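Local coordinates for endoglucanase (Cryptopygus antarcticus, PDB 5H4U), which hydrolyses internal beta-1,4-glucosidic linkages of carboxymethylcellulose, lichenan and barley beta-glucan as a secreted family 45 endoglucanase, at residues M109-T114 / D198-K203; P46-K51 / C74-P79; F89-I94 / V125-S130. All coordinates share one frame; numbering follows the deposited sequence.

Contact 1 of 3, residues M109-T114 / D198-K203; sequences MTFTNT and DNPSMK
With chi1 of M109 at 44° and of M202 at 55°, each CG sits between its own backbone N and carbonyl carbon, and the two thioether chains run across one another: M202 CG packs 3.8 Å from M109 CB, and M109 SD lies close to the same methylene. T24 of strand 19-27 touches both methionines. The backbones pair antiparallel. T110 and K203 form a hydrogen-bonded pair, T110 N donating a hydrogen bond to K203 O at 2.8 Å and K203 N donating one back to T110 O, while F111 and M202 make the following non-hydrogen-bonded pair. This joins strand 106-111 to strand 201-207 in the double-psi beta-barrel sheet of the family 45 glucanases. Beyond F111 the ladder continues through T112 N, 2.6 Å from S201 O, and then through a side chain. N113 OD1 takes the N-H of S201 at 2.6 Å, the donor standing 39° out of the amide carbonyl plane. The F111 ring lies alongside P200, F111 CD1 lying 3.7 Å from P200 CB, and I116 touches both side chains. T114 crosses the same proline and brings CG2 to P200 CB, while its OG1 is bonded to I116 N. On the face that carries T110 and K203, the lysine chain runs beside the threonine, ending with K203 NZ 3.9 Å from T110 CB.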
ATOM      1  N   MET A 109     -13.556   0.822  -2.366  1.00  9.71           N
ATOM      2  CA  MET A 109     -13.976   2.028  -1.682  1.00  9.92           C
ATOM      3  C   MET A 109     -14.410   3.076  -2.694  1.00  9.80           C
ATOM      4  O   MET A 109     -13.833   3.189  -3.787  1.00  9.38           O
ATOM      5  CB  MET A 109     -12.842   2.563  -0.743  1.00 10.15           C
ATOM      6  CG  MET A 109     -11.373   2.604  -1.288  1.00  9.87           C
ATOM      7  SD  MET A 109     -10.096   2.832   0.039  1.00 10.75           S
ATOM      8  CE  MET A 109      -8.967   3.980  -0.655  1.00  9.28           C
ATOM      9  N   THR A 110     -15.461   3.803  -2.332  1.00  9.63           N
ATOM     10  CA  THR A 110     -15.902   4.978  -3.056  1.00  9.73           C
ATOM     11  C   THR A 110     -15.446   6.187  -2.256  1.00  9.65           C
ATOM     12  O   THR A 110     -15.807   6.340  -1.083  1.00  9.69           O
ATOM     13  CB  THR A 110     -17.418   5.016  -3.237  1.00 10.24           C
ATOM     14  OG1 THR A 110     -17.844   3.815  -3.878  1.00 11.30           O
ATOM     15  CG2 THR A 110     -17.801   6.200  -4.123  1.00  9.97           C
ATOM     16  N   PHE A 111     -14.618   7.015  -2.877  1.00  9.13           N
ATOM     17  CA  PHE A 111     -14.167   8.210  -2.198  1.00  9.33           C
ATOM     18  C   PHE A 111     -15.325   9.166  -1.999  1.00  9.59           C
ATOM     19  O   PHE A 111     -16.207   9.299  -2.855  1.00  9.54           O
ATOM     20  CB  PHE A 111     -13.017   8.844  -2.959  1.00  9.17           C
ATOM     21  CG  PHE A 111     -11.809   7.990  -2.934  1.00  8.52           C
ATOM     22  CD1 PHE A 111     -11.122   7.818  -1.753  1.00  8.39           C
ATOM     23  CD2 PHE A 111     -11.408   7.307  -4.056  1.00  7.80           C
ATOM     24  CE1 PHE A 111     -10.035   7.024  -1.705  1.00  8.60           C
ATOM     25  CE2 PHE A 111     -10.329   6.515  -4.019  1.00  8.15           C
ATOM     26  CZ  PHE A 111      -9.626   6.370  -2.840  1.00  8.60           C
ATOM     27  N   THR A 112     -15.325   9.812  -0.841  1.00  9.87           N
ATOM     28  CA  THR A 112     -16.474  10.558  -0.371  1.00 10.37           C
ATOM     29  C   THR A 112     -16.262  12.072  -0.298  1.00 10.06           C
ATOM     30  O   THR A 112     -17.240  12.808  -0.207  1.00  9.51           O
ATOM     31  CB  THR A 112     -16.880   9.971   1.005  1.00 10.43           C
ATOM     32  OG1 THR A 112     -17.663   8.814   0.807  1.00 10.32           O
ATOM     33  CG2 THR A 112     -17.646  10.907   1.858  1.00 10.96           C
ATOM     34  N   ASN A 113     -15.040  12.580  -0.429  1.00 10.67           N
ATOM     35  CA  ASN A 113     -14.917  14.006  -0.150  1.00 11.09           C
ATOM     36  C   ASN A 113     -13.802  14.799  -0.826  1.00 11.56           C
ATOM     37  O   ASN A 113     -13.631  15.968  -0.450  1.00 12.51           O
ATOM     38  CB  ASN A 113     -14.774  14.271   1.348  1.00 10.87           C
ATOM     39  CG  ASN A 113     -13.400  13.959   1.862  1.00 11.07           C
ATOM     40  OD1 ASN A 113     -12.733  13.050   1.392  1.00 11.04           O
ATOM     41  ND2 ASN A 113     -12.937  14.762   2.781  1.00 12.66           N
ATOM     42  N   THR A 114     -13.012  14.291  -1.756  1.00 10.32           N
ATOM     43  CA  THR A 114     -12.119  15.327  -2.285  1.00 10.30           C
ATOM     44  C   THR A 114     -12.423  15.633  -3.739  1.00 10.18           C
ATOM     45  O   THR A 114     -13.552  15.484  -4.204  1.00 10.61           O
ATOM     46  CB  THR A 114     -10.644  14.947  -2.189  1.00 10.38           C
ATOM     47  OG1 THR A 114     -10.395  13.798  -3.008  1.00  9.24           O
ATOM     48  CG2 THR A 114     -10.222  14.705  -0.723  1.00  9.68           C
ATOM     49  N   ASP A 198      -5.982  15.001  -0.668  1.00  9.73           N
ATOM     50  CA  ASP A 198      -5.381  15.019   0.664  1.00  9.39           C
ATOM     51  C   ASP A 198      -6.296  14.275   1.631  1.00  9.21           C
ATOM     52  O   ASP A 198      -7.338  14.801   2.033  1.00  9.57           O
ATOM     53  CB  ASP A 198      -5.153  16.463   1.098  1.00  9.25           C
ATOM     54  CG  ASP A 198      -4.216  16.584   2.255  1.00 10.32           C
ATOM     55  OD1 ASP A 198      -3.509  15.596   2.580  1.00 10.55           O
ATOM     56  OD2 ASP A 198      -4.169  17.688   2.830  1.00 11.00           O
ATOM     57  N   ASN A 199      -5.905  13.064   2.020  1.00  9.64           N
ATOM     58  CA  ASN A 199      -6.673  12.245   2.954  1.00  9.89           C
ATOM     59  C   ASN A 199      -8.135  12.158   2.541  1.00  9.97           C
ATOM     60  O   ASN A 199      -9.013  12.634   3.269  1.00 10.45           O
ATOM     61  CB  ASN A 199      -6.587  12.771   4.381  1.00  9.15           C
ATOM     62  CG  ASN A 199      -5.210  12.803   4.928  1.00  9.35           C
ATOM     63  OD1 ASN A 199      -4.306  12.162   4.413  1.00  9.31           O
ATOM     64  ND2 ASN A 199      -5.043  13.518   6.038  1.00 10.63           N
ATOM     65  N   PRO A 200      -8.438  11.596   1.379  1.00  9.70           N
ATOM     66  CA  PRO A 200      -9.847  11.492   0.996  1.00  9.46           C
ATOM     67  C   PRO A 200     -10.504  10.495   1.915  1.00  9.48           C
ATOM     68  O   PRO A 200      -9.935   9.466   2.261  1.00  9.31           O
ATOM     69  CB  PRO A 200      -9.790  11.010  -0.453  1.00  9.31           C
ATOM     70  CG  PRO A 200      -8.490  10.297  -0.553  1.00  9.36           C
ATOM     71  CD  PRO A 200      -7.559  11.082   0.318  1.00  9.99           C
ATOM     72  N   SER A 201     -11.697  10.855   2.379  1.00  9.96           N
ATOM     73  CA  SER A 201     -12.561   9.942   3.098  1.00 10.03           C
ATOM     74  C   SER A 201     -13.316   9.042   2.120  1.00 10.42           C
ATOM     75  O   SER A 201     -13.431   9.347   0.926  1.00 10.25           O
ATOM     76  CB  SER A 201     -13.533  10.741   3.942  1.00  9.86           C
ATOM     77  OG  SER A 201     -12.793  11.549   4.822  1.00 10.81           O
ATOM     78  N   MET A 202     -13.872   7.945   2.631  1.00 10.22           N
ATOM     79  CA  MET A 202     -14.546   7.047   1.707  1.00 10.35           C
ATOM     80  C   MET A 202     -15.559   6.212   2.474  1.00 10.83           C
ATOM     81  O   MET A 202     -15.588   6.211   3.705  1.00 11.01           O
ATOM     82  CB  MET A 202     -13.529   6.175   0.953  1.00 10.20           C
ATOM     83  CG  MET A 202     -12.545   5.345   1.795  1.00 10.79           C
ATOM     84  SD  MET A 202     -13.411   4.110   2.729  1.00 19.20           S
ATOM     85  CE  MET A 202     -12.148   3.358   3.635  1.00 11.33           C
ATOM     86  N   LYS A 203     -16.384   5.497   1.714  1.00 10.47           N
ATOM     87  CA  LYS A 203     -17.109   4.333   2.188  1.00 11.35           C
ATOM     88  C   LYS A 203     -16.534   3.115   1.471  1.00 11.27           C
ATOM     89  O   LYS A 203     -16.033   3.231   0.358  1.00 11.55           O
ATOM     90  CB  LYS A 203     -18.618   4.483   1.943  1.00 11.08           C
ATOM     91  CG  LYS A 203     -18.951   4.947   0.546  1.00 12.16           C
ATOM     92  CD  LYS A 203     -20.451   5.056   0.248  1.00 13.60           C
ATOM     93  CE  LYS A 203     -20.695   5.864  -1.055  1.00 14.79           C
ATOM     94  NZ  LYS A 203     -21.191   5.036  -2.231  1.00 16.63           N
TER

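Contact 2 of 3, residues P46-K51 / C74-P79; sequences PVRTCK and CNDQQP
Two segments without regular helix or strand meet where C50 and C74 bring their CA atoms to 5.2 Å, and in the second a turn is closed by Q77 N bonded to C74 O. The contact is a disulfide-braced junction within the long connection between strands 19-27 and 80-82 of the family 45 fold. C50 SG and C74 SG are joined at 2.0 Å with a chi3 of 99°, near the 90° usual for disulfides. The extended arm of R48 passes beside this bridge, with CG anti to the backbone N (chi1 -177°), and lays one face of its guanidinium over the sulfurs; NH1 approaches C74 SG to 3.3 Å. The same NH1 forms a salt bridge with D76 OD2, also at 3.3 Å, the carboxylate plane standing 88° from the guanidinium plane, so this is a single-atom contact and not a flat two-pronged pair. R48 NE is bonded to T57 OG1, which helps fix the rotation of the group, and D76 also touches K216 of helix 211-217. Q77 reaches across with its chain extended beyond CG and gives an N-H from NE2 to R48 O at 3.3 Å, while V47 CG1 packs against the amide. One water donates to both R48 O and Q77 OE1, so the amide is engaged at its oxygen as well as its nitrogen, and R48 O accepts two hydrogen bonds, one from Q77 NE2 and one from this water. A second water lies in the guanidinium plane, at its edge, accepting from R48 NH1 at 2.8 Å and weakly from Q77 NE2.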
ATOM      1  N   PRO A  46       2.071 -16.007   1.483  1.00 14.93           N
ATOM      2  CA  PRO A  46       2.117 -14.656   2.046  1.00 13.14           C
ATOM      3  C   PRO A  46       2.290 -13.663   0.915  1.00 12.35           C
ATOM      4  O   PRO A  46       2.585 -14.034  -0.220  1.00 13.17           O
ATOM      5  CB  PRO A  46       3.343 -14.686   2.966  1.00 13.00           C
ATOM      6  CG  PRO A  46       3.649 -16.142   3.175  1.00 14.22           C
ATOM      7  CD  PRO A  46       3.251 -16.791   1.881  1.00 15.26           C
ATOM      8  N   VAL A  47       2.116 -12.381   1.223  1.00 11.63           N
ATOM      9  CA  VAL A  47       2.354 -11.382   0.192  1.00 11.22           C
ATOM     10  C   VAL A  47       3.818 -11.417  -0.219  1.00 10.79           C
ATOM     11  O   VAL A  47       4.726 -11.463   0.621  1.00 11.10           O
ATOM     12  CB  VAL A  47       1.956  -9.977   0.670  1.00 11.13           C
ATOM     13  CG1 VAL A  47       2.230  -8.944  -0.439  1.00 10.67           C
ATOM     14  CG2 VAL A  47       0.522  -9.947   1.083  1.00 10.29           C
ATOM     15  N   ARG A  48       4.043 -11.338  -1.521  1.00 10.57           N
ATOM     16  CA  ARG A  48       5.376 -11.419  -2.103  1.00 10.81           C
ATOM     17  C   ARG A  48       6.246 -10.231  -1.679  1.00 10.70           C
ATOM     18  O   ARG A  48       5.808  -9.078  -1.710  1.00 10.64           O
ATOM     19  CB  ARG A  48       5.232 -11.448  -3.627  1.00 10.78           C
ATOM     20  CG  ARG A  48       6.484 -11.600  -4.420  1.00 10.40           C
ATOM     21  CD  ARG A  48       6.179 -11.259  -5.848  1.00 10.77           C
ATOM     22  NE  ARG A  48       7.415 -11.144  -6.605  1.00 12.27           N
ATOM     23  CZ  ARG A  48       7.817 -10.073  -7.289  1.00 12.37           C
ATOM     24  NH1 ARG A  48       7.075  -8.968  -7.352  1.00 11.68           N
ATOM     25  NH2 ARG A  48       8.986 -10.123  -7.915  1.00 12.17           N
ATOM     26  N   THR A  49       7.470 -10.504  -1.248  1.00 10.53           N
ATOM     27  CA  THR A  49       8.436  -9.439  -1.038  1.00 10.65           C
ATOM     28  C   THR A  49       9.635  -9.621  -1.961  1.00 10.73           C
ATOM     29  O   THR A  49       9.824 -10.658  -2.596  1.00 10.84           O
ATOM     30  CB  THR A  49       8.884  -9.316   0.435  1.00 10.51           C
ATOM     31  OG1 THR A  49       8.984 -10.604   1.041  1.00 10.73           O
ATOM     32  CG2 THR A  49       7.889  -8.466   1.201  1.00 10.40           C
ATOM     33  N   CYS A  50      10.412  -8.569  -2.085  1.00 10.69           N
ATOM     34  CA  CYS A  50      11.436  -8.544  -3.100  1.00 10.93           C
ATOM     35  C   CYS A  50      12.777  -8.169  -2.501  1.00 11.21           C
ATOM     36  O   CYS A  50      12.891  -7.699  -1.358  1.00 11.36           O
ATOM     37  CB  CYS A  50      11.060  -7.566  -4.226  1.00 10.76           C
ATOM     38  SG  CYS A  50       9.751  -8.170  -5.314  1.00 11.12           S
ATOM     39  N   LYS A  51      13.788  -8.339  -3.331  1.00 11.03           N
ATOM     40  CA  LYS A  51      15.114  -7.873  -3.013  1.00 11.39           C
ATOM     41  C   LYS A  51      15.146  -6.362  -3.185  1.00 10.97           C
ATOM     42  O   LYS A  51      14.172  -5.736  -3.610  1.00 10.94           O
ATOM     43  CB  LYS A  51      16.130  -8.545  -3.924  1.00 12.21           C
ATOM     44  CG  LYS A  51      16.348  -9.999  -3.627  1.00 13.24           C
ATOM     45  CD  LYS A  51      17.835 -10.261  -3.439  1.00 15.63           C
ATOM     46  CE  LYS A  51      18.669  -9.542  -4.528  1.00 16.01           C
ATOM     47  NZ  LYS A  51      20.140  -9.845  -4.391  1.00 18.23           N
ATOM     48  N   CYS A  74       7.674  -4.788  -3.242  1.00 10.08           N
ATOM     49  CA  CYS A  74       7.961  -4.985  -4.659  1.00 10.02           C
ATOM     50  C   CYS A  74       7.470  -3.806  -5.498  1.00 10.21           C
ATOM     51  O   CYS A  74       6.420  -3.213  -5.216  1.00  9.84           O
ATOM     52  CB  CYS A  74       7.315  -6.285  -5.140  1.00 10.22           C
ATOM     53  SG  CYS A  74       7.955  -7.854  -4.381  1.00 11.13           S
ATOM     54  N   ASN A  75       8.234  -3.481  -6.555  1.00 10.33           N
ATOM     55  CA  ASN A  75       7.845  -2.413  -7.474  1.00 10.02           C
ATOM     56  C   ASN A  75       6.445  -2.686  -7.987  1.00 10.11           C
ATOM     57  O   ASN A  75       5.670  -1.762  -8.262  1.00 10.16           O
ATOM     58  CB  ASN A  75       8.831  -2.338  -8.640  1.00 10.45           C
ATOM     59  CG  ASN A  75      10.214  -1.855  -8.225  1.00 10.64           C
ATOM     60  OD1 ASN A  75      10.342  -1.021  -7.348  1.00 10.53           O
ATOM     61  ND2 ASN A  75      11.256  -2.385  -8.867  1.00 10.74           N
ATOM     62  N   ASP A  76       6.093  -3.963  -8.005  1.00 10.21           N
ATOM     63  CA  ASP A  76       4.833  -4.512  -8.453  1.00 10.16           C
ATOM     64  C   ASP A  76       3.656  -4.049  -7.615  1.00 10.37           C
ATOM     65  O   ASP A  76       2.502  -4.130  -8.061  1.00 10.00           O
ATOM     66  CB  ASP A  76       4.963  -6.020  -8.237  1.00 10.75           C
ATOM     67  CG  ASP A  76       4.454  -6.810  -9.352  1.00 12.01           C
ATOM     68  OD1 ASP A  76       3.838  -6.189 -10.223  1.00 13.03           O
ATOM     69  OD2 ASP A  76       4.673  -8.045  -9.355  1.00 12.30           O
ATOM     70  N   GLN A  77       3.914  -3.552  -6.415  1.00  9.34           N
ATOM     71  CA  GLN A  77       2.845  -3.221  -5.500  1.00  9.08           C
ATOM     72  C   GLN A  77       2.551  -1.728  -5.445  1.00  8.86           C
ATOM     73  O   GLN A  77       2.134  -1.208  -4.409  1.00  8.76           O
ATOM     74  CB  GLN A  77       3.174  -3.847  -4.144  1.00  9.53           C
ATOM     75  CG  GLN A  77       2.714  -5.323  -4.168  1.00  9.22           C
ATOM     76  CD  GLN A  77       3.307  -6.192  -3.079  1.00  9.69           C
ATOM     77  OE1 GLN A  77       3.570  -5.736  -1.970  1.00  9.60           O
ATOM     78  NE2 GLN A  77       3.522  -7.467  -3.396  1.00 10.11           N
ATOM     79  N   GLN A  78       2.729  -1.043  -6.553  1.00  9.42           N
ATOM     80  CA  GLN A  78       2.382   0.344  -6.785  1.00  8.77           C
ATOM     81  C   GLN A  78       0.929   0.480  -7.225  1.00  8.49           C
ATOM     82  O   GLN A  78       0.363  -0.445  -7.815  1.00  8.17           O
ATOM     83  CB  GLN A  78       3.250   0.938  -7.866  1.00  9.08           C
ATOM     84  CG  GLN A  78       4.611   1.292  -7.450  1.00  9.58           C
ATOM     85  CD  GLN A  78       5.314   1.930  -8.602  1.00  9.84           C
ATOM     86  OE1 GLN A  78       5.648   1.283  -9.580  1.00  9.68           O
ATOM     87  NE2 GLN A  78       5.478   3.223  -8.522  1.00  9.93           N
ATOM     88  N   PRO A  79       0.344   1.651  -6.985  1.00  8.49           N
ATOM     89  CA  PRO A  79      -1.032   1.885  -7.419  1.00  8.28           C
ATOM     90  C   PRO A  79      -1.102   2.048  -8.922  1.00  8.74           C
ATOM     91  O   PRO A  79      -0.162   2.521  -9.571  1.00  8.47           O
ATOM     92  CB  PRO A  79      -1.420   3.187  -6.709  1.00  8.42           C
ATOM     93  CG  PRO A  79      -0.131   3.894  -6.462  1.00  8.16           C
ATOM     94  CD  PRO A  79       0.910   2.811  -6.268  1.00  8.37           C
TER
HETATM   95  O   HOH W   1       5.649  -6.640  -0.902  1.00 10.13           O
HETATM   96  O   HOH W   2       4.683  -8.339  -6.066  1.00 11.13           O

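Contact 3 of 3, residues F89-I94 / V125-S130; sequences FAAASI and VTNTGS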
ATOM      1  N   PHE A  89      -2.502  -1.296  -3.221  1.00  8.47           N
ATOM      2  CA  PHE A  89      -2.281  -2.012  -1.985  1.00  8.58           C
ATOM      3  C   PHE A  89      -2.298  -1.009  -0.838  1.00  8.22           C
ATOM      4  O   PHE A  89      -2.078   0.191  -1.029  1.00  7.98           O
ATOM      5  CB  PHE A  89      -0.977  -2.816  -2.100  1.00  8.38           C
ATOM      6  CG  PHE A  89      -0.975  -3.747  -3.289  1.00  8.46           C
ATOM      7  CD1 PHE A  89      -1.399  -5.062  -3.158  1.00  8.54           C
ATOM      8  CD2 PHE A  89      -0.622  -3.288  -4.552  1.00  8.64           C
ATOM      9  CE1 PHE A  89      -1.440  -5.910  -4.251  1.00  9.25           C
ATOM     10  CE2 PHE A  89      -0.661  -4.132  -5.655  1.00  8.68           C
ATOM     11  CZ  PHE A  89      -1.066  -5.442  -5.507  1.00  9.43           C
ATOM     12  N   ALA A  90      -2.617  -1.497   0.352  1.00  8.23           N
ATOM     13  CA  ALA A  90      -2.803  -0.580   1.461  1.00  7.99           C
ATOM     14  C   ALA A  90      -2.508  -1.265   2.787  1.00  8.43           C
ATOM     15  O   ALA A  90      -2.540  -2.493   2.913  1.00  8.44           O
ATOM     16  CB  ALA A  90      -4.218  -0.010   1.477  1.00  8.26           C
ATOM     17  N   ALA A  91      -2.188  -0.435   3.764  1.00  8.16           N
ATOM     18  CA  ALA A  91      -2.254  -0.810   5.157  1.00  8.98           C
ATOM     19  C   ALA A  91      -3.652  -0.506   5.667  1.00  9.39           C
ATOM     20  O   ALA A  91      -4.328   0.397   5.174  1.00  9.27           O
ATOM     21  CB  ALA A  91      -1.223  -0.050   5.982  1.00  9.02           C
ATOM     22  N   ALA A  92      -4.123  -1.308   6.603  1.00  9.49           N
ATOM     23  CA  ALA A  92      -5.444  -1.039   7.135  1.00 10.31           C
ATOM     24  C   ALA A  92      -5.460  -1.309   8.623  1.00 10.88           C
ATOM     25  O   ALA A  92      -4.673  -2.093   9.158  1.00 10.71           O
ATOM     26  CB  ALA A  92      -6.536  -1.850   6.435  1.00  9.90           C
ATOM     27  N   SER A  93      -6.388  -0.630   9.270  1.00 11.55           N
ATOM     28  CA  SER A  93      -6.654  -0.697  10.699  1.00 11.53           C
ATOM     29  C   SER A  93      -8.172  -0.640  10.719  1.00 12.10           C
ATOM     30  O   SER A  93      -8.758   0.443  10.666  1.00 12.59           O
ATOM     31  CB  SER A  93      -6.009   0.466  11.430  1.00 11.87           C
ATOM     32  OG  SER A  93      -6.071   0.290  12.822  1.00 13.65           O
ATOM     33  N   ILE A  94      -8.801  -1.808  10.698  1.00 12.29           N
ATOM     34  CA  ILE A  94     -10.242  -1.872  10.506  1.00 13.43           C
ATOM     35  C   ILE A  94     -10.936  -2.212  11.819  1.00 15.61           C
ATOM     36  O   ILE A  94     -11.096  -3.390  12.157  1.00 16.03           O
ATOM     37  CB  ILE A  94     -10.615  -2.897   9.425  1.00 13.41           C
ATOM     38  CG1 ILE A  94     -10.037  -2.482   8.081  1.00 12.02           C
ATOM     39  CG2 ILE A  94     -12.141  -2.988   9.279  1.00 13.83           C
ATOM     40  CD1 ILE A  94     -10.259  -3.524   7.005  1.00 11.23           C
ATOM     41  N   VAL A 125      -5.137  -5.344   1.066  1.00  8.36           N
ATOM     42  CA  VAL A 125      -4.463  -4.999   2.303  1.00  8.17           C
ATOM     43  C   VAL A 125      -3.255  -5.921   2.441  1.00  8.85           C
ATOM     44  O   VAL A 125      -3.386  -7.151   2.380  1.00  8.58           O
ATOM     45  CB  VAL A 125      -5.422  -5.133   3.491  1.00  9.01           C
ATOM     46  CG1 VAL A 125      -4.685  -4.968   4.820  1.00  9.19           C
ATOM     47  CG2 VAL A 125      -6.583  -4.164   3.349  1.00  8.40           C
ATOM     48  N   THR A 126      -2.065  -5.328   2.565  1.00  9.07           N
ATOM     49  CA  THR A 126      -0.845  -6.099   2.760  1.00  9.11           C
ATOM     50  C   THR A 126      -0.137  -5.770   4.077  1.00  9.48           C
ATOM     51  O   THR A 126       0.897  -6.382   4.391  1.00  9.07           O
ATOM     52  CB  THR A 126       0.110  -5.894   1.577  1.00  8.71           C
ATOM     53  OG1 THR A 126       0.577  -4.542   1.548  1.00  8.65           O
ATOM     54  CG2 THR A 126      -0.643  -6.168   0.297  1.00  9.01           C
ATOM     55  N   ASN A 127      -0.672  -4.843   4.867  1.00  9.27           N
ATOM     56  CA  ASN A 127       0.053  -4.373   6.032  1.00  9.50           C
ATOM     57  C   ASN A 127      -0.934  -3.863   7.057  1.00  9.31           C
ATOM     58  O   ASN A 127      -2.032  -3.424   6.719  1.00  9.36           O
ATOM     59  CB  ASN A 127       1.028  -3.248   5.666  1.00  9.34           C
ATOM     60  CG  ASN A 127       1.925  -2.886   6.805  1.00  9.56           C
ATOM     61  OD1 ASN A 127       2.700  -3.717   7.285  1.00  9.73           O
ATOM     62  ND2 ASN A 127       1.797  -1.665   7.290  1.00  9.55           N
ATOM     63  N   THR A 128      -0.512  -3.867   8.306  1.00  9.56           N
ATOM     64  CA  THR A 128      -1.299  -3.278   9.374  1.00 10.10           C
ATOM     65  C   THR A 128      -0.658  -1.973   9.796  1.00 10.17           C
ATOM     66  O   THR A 128       0.539  -1.935  10.092  1.00 10.27           O
ATOM     67  CB  THR A 128      -1.415  -4.211  10.576  1.00 10.60           C
ATOM     68  OG1 THR A 128      -2.146  -5.380  10.196  1.00 10.27           O
ATOM     69  CG2 THR A 128      -2.153  -3.499  11.686  1.00 10.53           C
ATOM     70  N   GLY A 129      -1.459  -0.906   9.811  1.00 11.00           N
ATOM     71  CA  GLY A 129      -0.994   0.410  10.200  1.00 11.39           C
ATOM     72  C   GLY A 129      -1.021   0.604  11.707  1.00 11.66           C
ATOM     73  O   GLY A 129      -0.915  -0.342  12.489  1.00 11.29           O
ATOM     74  N   SER A 130      -1.191   1.864  12.105  1.00 12.23           N
ATOM     75  CA  SER A 130      -1.270   2.193  13.522  1.00 11.88           C
ATOM     76  C   SER A 130      -2.691   1.988  14.036  1.00 13.01           C
ATOM     77  O   SER A 130      -3.666   2.170  13.306  1.00 13.70           O
ATOM     78  CB  SER A 130      -0.825   3.632  13.744  1.00 11.07           C
ATOM     79  OG  SER A 130       0.575   3.724  13.613  1.00 10.70           O
TER
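F89 lays its ring obliquely against the methyl of T126, CD1 lying 3.7 Å from T126 CG2. That methyl is turned to the ring because T126 holds OG1 between its backbone N and carbonyl carbon (chi1 67°). L213, K216 and S217 of helix 211-217 also touch F89. The strands pair in parallel: A90 pairs with V125, and T126 N is bonded to A90 O at 2.9 Å, nearly in line with the carbonyl. The register then slips by one residue, a beta bulge, and A91 pairs with N127, whose O takes the N-H of A92 at 3.0 Å. Further along the link thins to a weak bond from G129 N to A92 O and a hydroxyl bond from S93 OG to S130 O at 3.1 Å, the hydroxyl lying 37° out of the carbonyl plane. On one face A92 CB meets V125 CG2 at 3.9 Å. On the other, the amide of N127 comes over A91, ND2 lying 3.7 Å from A91 CB, while N127 OD1 accepts from S34 N, a bond that restrains the amide's rotation. The face bearing A91 and N127 faces the probable catalytic centre: the A91 side chain is about 4 Å from that of D138, the inferred proton donor, and the N127 side chain about 6 Å from that of D29, the inferred nucleophile. Parallel pairing of strands 85-94 and 120-128 beside these two aspartates belongs to the double-psi beta-barrel active site of family 45 glucanases.

Overall arrangement
Contacts 1 and 3 belong to one mixed barrel sheet: strands 106-111 and 120-128 are neighbours in it, and the two contacts interleave along the chain, their centres about 16 Å apart. Contact 2 closes before either opens and lies in the connection after strand 19-27, about 25 Å from contact 1, centre to centre, and on the opposite side of the chain's centre. It touches contact 3, however: Q77 O lies 3.5 Å from F89 CD2, and V47 CG2 packs on T126 CG2. The disulfide-braced loop thus rests against barrel strands that lie beside the inferred catalytic aspartates D29 and D138, while contact 1 ties strands 106-111 and 201-207 together at another part of the sheet.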